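Local coordinates for tyrosyl-DNA phosphodiesterase 2 (Danio rerio, PDB 4F1H), which belongs to the endonuclease/exonuclease/phosphatase family and has the DNase I-like fold, at residues Leu110-Glu118 and Gln130-Ala141. Residues are numbered along the deposited sequence; the frame is centred on the assembly and turned at random.
Sequences LYLMTSHLE and QLRVVLQKIKEA. With nucleotides of chain A.
The ring of Tyr111 lies with one face on Ala141, whose CB sits over the centre, 3.8 Å from the ring centroid, in a CH-pi contact; a methyl is small enough to let the flat ring settle close against the backbone there. At the ring's edge, in its plane, is the sulfur of Met113. The ring of His116, whose CB points away from the helix, meets thymidine-5'-monophosphate DT1 of chain A at its edge, in plane, NE2 donating to OP3 at 2.8 Å. The phenol OH of Tyr111 shares a water with Lys137 O, to which the water donates, so tyrosine serves both apolar packing and a polar bridge to the helix backbone. The flexible Met113 bends at chi3 (62°), bringing SD to 3.7 Å from Ile138 CG1 and CE to 3.8 Å from Lys137 CB. Beyond the strand, Leu117 slides past Gln130 and spreads its two methyls, CD1 packing on Leu131 CB and CD2 on Val134 CG2. The Gln130 amide, carried on an extended chain, suits a place needing both acceptor and donor: OE1 takes Glu118 N at 2.9 Å, and NE2, also bonded to Glu126, donates to Glu118 OE1 at 2.8 Å from above the carboxylate plane, the two planes 77° apart. Thr92 and Gln93 also bind that carboxylate. Strand 108-114 and helix 124-140, antiparallel here, open a beta-alpha-beta crossover to the parallel strand 145-150, within the DNase I-like fold.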
# COMPACT_ATOMS: atom_id res chain seq x y z
N LEU B 110 -13.85 23.44 7.34
CA LEU B 110 -13.08 22.54 6.46
C LEU B 110 -11.63 22.60 6.91
O LEU B 110 -11.15 23.67 7.28
CB LEU B 110 -13.13 22.96 4.99
CG LEU B 110 -14.49 23.26 4.37
CD1 LEU B 110 -14.28 23.58 2.89
CD2 LEU B 110 -15.46 22.10 4.58
N TYR B 111 -10.93 21.47 6.84
CA TYR B 111 -9.52 21.44 7.23
C TYR B 111 -8.82 21.05 5.92
O TYR B 111 -8.89 19.88 5.53
CB TYR B 111 -9.36 20.40 8.34
CG TYR B 111 -8.01 20.27 9.01
CD1 TYR B 111 -7.09 19.34 8.54
CD2 TYR B 111 -7.70 20.99 10.17
CE1 TYR B 111 -5.84 19.17 9.17
CE2 TYR B 111 -6.44 20.83 10.81
CZ TYR B 111 -5.54 19.92 10.31
OH TYR B 111 -4.30 19.75 10.94
N LEU B 112 -8.25 22.04 5.21
CA LEU B 112 -7.72 21.85 3.86
C LEU B 112 -6.22 21.60 3.92
O LEU B 112 -5.49 22.28 4.64
CB LEU B 112 -8.00 23.09 3.01
CG LEU B 112 -9.49 23.46 2.99
CD1 LEU B 112 -9.62 24.86 2.41
CD2 LEU B 112 -10.34 22.47 2.21
N MET B 113 -5.75 20.60 3.18
CA MET B 113 -4.33 20.23 3.30
C MET B 113 -3.75 19.92 1.93
O MET B 113 -4.41 19.36 1.08
CB MET B 113 -4.20 18.94 4.12
CG MET B 113 -4.97 18.92 5.44
SD MET B 113 -5.11 17.22 6.08
CE MET B 113 -3.38 16.82 6.34
N THR B 114 -2.49 20.32 1.73
CA THR B 114 -1.78 19.90 0.50
C THR B 114 -0.30 19.64 0.76
O THR B 114 0.34 20.19 1.66
CB THR B 114 -1.94 20.92 -0.68
OG1 THR B 114 -1.52 20.31 -1.89
CG2 THR B 114 -1.15 22.22 -0.46
N SER B 115 0.26 18.78 -0.09
CA SER B 115 1.67 18.49 -0.03
C SER B 115 2.09 17.98 -1.40
O SER B 115 1.25 17.56 -2.24
CB SER B 115 1.96 17.45 1.06
OG SER B 115 3.37 17.27 1.21
N HIS B 116 3.38 18.06 -1.66
CA HIS B 116 3.99 17.44 -2.82
C HIS B 116 4.93 16.43 -2.18
O HIS B 116 6.04 16.81 -1.72
CB HIS B 116 4.74 18.54 -3.58
CG HIS B 116 5.44 18.08 -4.82
ND1 HIS B 116 6.31 18.90 -5.50
CD2 HIS B 116 5.34 16.94 -5.54
CE1 HIS B 116 6.76 18.27 -6.57
NE2 HIS B 116 6.20 17.07 -6.62
N LEU B 117 4.51 15.16 -2.07
CA LEU B 117 5.34 14.20 -1.33
C LEU B 117 6.60 13.89 -2.15
O LEU B 117 6.64 14.03 -3.38
CB LEU B 117 4.61 12.87 -1.06
CG LEU B 117 3.33 12.96 -0.23
CD1 LEU B 117 2.81 11.54 0.16
CD2 LEU B 117 3.48 13.80 1.03
N GLU B 118 7.65 13.51 -1.42
CA GLU B 118 9.00 13.32 -1.99
C GLU B 118 8.92 12.62 -3.36
O GLU B 118 8.24 11.58 -3.51
CB GLU B 118 9.80 12.44 -1.03
CG GLU B 118 11.32 12.66 -1.11
CD GLU B 118 11.77 13.84 -0.29
OE1 GLU B 118 10.89 14.66 0.15
OE2 GLU B 118 13.00 13.96 -0.04
N GLN B 130 6.42 10.45 4.96
CA GLN B 130 5.59 11.66 4.82
C GLN B 130 4.12 11.29 4.74
O GLN B 130 3.29 11.94 5.35
CB GLN B 130 6.04 12.46 3.58
CG GLN B 130 7.46 12.98 3.68
CD GLN B 130 7.94 13.58 2.38
OE1 GLN B 130 7.18 13.62 1.41
NE2 GLN B 130 9.20 14.01 2.33
N LEU B 131 3.78 10.24 3.98
CA LEU B 131 2.39 9.82 3.92
C LEU B 131 1.87 9.49 5.32
O LEU B 131 0.74 9.85 5.66
CB LEU B 131 2.21 8.61 3.00
CG LEU B 131 0.82 8.00 3.03
CD1 LEU B 131 -0.23 8.94 2.34
CD2 LEU B 131 0.92 6.70 2.22
N ARG B 132 2.70 8.85 6.15
CA ARG B 132 2.23 8.56 7.51
C ARG B 132 1.88 9.84 8.28
O ARG B 132 0.86 9.87 8.98
CB ARG B 132 3.28 7.77 8.29
CG ARG B 132 3.43 6.36 7.80
CD ARG B 132 4.50 5.69 8.67
NE ARG B 132 4.87 4.40 8.11
CZ ARG B 132 4.17 3.29 8.30
NH1 ARG B 132 3.08 3.31 9.05
NH2 ARG B 132 4.58 2.15 7.74
N VAL B 133 2.70 10.88 8.11
CA VAL B 133 2.44 12.18 8.76
C VAL B 133 1.12 12.77 8.25
O VAL B 133 0.30 13.25 9.05
CB VAL B 133 3.60 13.17 8.57
CG1 VAL B 133 3.20 14.58 9.05
CG2 VAL B 133 4.82 12.69 9.32
N VAL B 134 0.90 12.70 6.93
CA VAL B 134 -0.37 13.20 6.35
C VAL B 134 -1.58 12.48 6.91
O VAL B 134 -2.54 13.13 7.34
CB VAL B 134 -0.39 13.10 4.81
CG1 VAL B 134 -1.78 13.48 4.26
CG2 VAL B 134 0.69 14.01 4.22
N LEU B 135 -1.53 11.15 6.92
CA LEU B 135 -2.71 10.39 7.35
C LEU B 135 -2.97 10.59 8.84
O LEU B 135 -4.14 10.65 9.26
CB LEU B 135 -2.59 8.90 6.97
CG LEU B 135 -2.42 8.61 5.47
CD1 LEU B 135 -2.11 7.11 5.30
CD2 LEU B 135 -3.69 9.00 4.67
N GLN B 136 -1.91 10.74 9.63
CA GLN B 136 -2.07 11.01 11.05
C GLN B 136 -2.75 12.36 11.28
O GLN B 136 -3.63 12.48 12.14
CB GLN B 136 -0.75 10.94 11.82
CG GLN B 136 -0.95 11.06 13.34
CD GLN B 136 -1.81 9.93 13.91
OE1 GLN B 136 -1.90 8.84 13.35
NE2 GLN B 136 -2.46 10.21 15.04
N LYS B 137 -2.39 13.37 10.47
CA LYS B 137 -3.00 14.68 10.63
C LYS B 137 -4.46 14.66 10.18
O LYS B 137 -5.30 15.36 10.76
CB LYS B 137 -2.23 15.75 9.85
CG LYS B 137 -0.83 15.99 10.36
CD LYS B 137 -0.84 16.64 11.74
CE LYS B 137 0.59 16.67 12.30
NZ LYS B 137 0.70 17.25 13.67
N ILE B 138 -4.79 13.87 9.16
CA ILE B 138 -6.19 13.74 8.74
C ILE B 138 -7.00 13.08 9.86
O ILE B 138 -8.09 13.56 10.20
CB ILE B 138 -6.34 12.89 7.46
CG1 ILE B 138 -5.67 13.59 6.29
CG2 ILE B 138 -7.82 12.56 7.15
CD1 ILE B 138 -5.70 12.71 4.97
N LYS B 139 -6.48 11.99 10.43
CA LYS B 139 -7.14 11.33 11.57
C LYS B 139 -7.40 12.25 12.75
O LYS B 139 -8.48 12.22 13.36
CB LYS B 139 -6.29 10.17 12.07
CG LYS B 139 -6.22 8.97 11.16
CD LYS B 139 -5.53 7.81 11.87
CE LYS B 139 -6.17 7.50 13.23
NZ LYS B 139 -5.46 6.37 13.92
N GLU B 140 -6.41 13.09 13.08
CA GLU B 140 -6.47 13.92 14.29
C GLU B 140 -7.11 15.27 14.10
O GLU B 140 -7.21 16.06 15.04
CB GLU B 140 -5.06 14.17 14.82
CG GLU B 140 -4.31 12.91 15.24
CD GLU B 140 -2.88 13.24 15.65
OE1 GLU B 140 -2.44 14.39 15.43
OE2 GLU B 140 -2.19 12.34 16.20
N ALA B 141 -7.53 15.58 12.88
CA ALA B 141 -8.11 16.89 12.64
C ALA B 141 -9.37 17.05 13.49
O ALA B 141 -10.03 16.05 13.78
CB ALA B 141 -8.46 17.02 11.15
OP3 DT A 1 7.09 15.15 -8.45
P DT A 1 6.51 14.76 -9.77
OP1 DT A 1 6.09 15.85 -10.64
OP2 DT A 1 5.27 13.92 -9.61
O5' DT A 1 7.58 13.81 -10.45
C5' DT A 1 7.41 13.53 -11.86
C4' DT A 1 8.59 12.66 -12.26
O4' DT A 1 9.74 13.54 -12.33
C3' DT A 1 8.95 11.53 -11.28
O3' DT A 1 9.51 10.44 -12.03
C2' DT A 1 10.02 12.15 -10.40
C1' DT A 1 10.74 13.04 -11.42
N1 DT A 1 11.51 14.17 -10.82
C2 DT A 1 12.88 14.19 -11.00
O2 DT A 1 13.50 13.31 -11.62
N3 DT A 1 13.50 15.26 -10.40
C4 DT A 1 12.92 16.29 -9.67
O4 DT A 1 13.59 17.22 -9.19
C5 DT A 1 11.47 16.19 -9.54
C7 DT A 1 10.71 17.21 -8.75
C6 DT A 1 10.83 15.16 -10.11
O HOH W 1 -4.79 17.42 12.59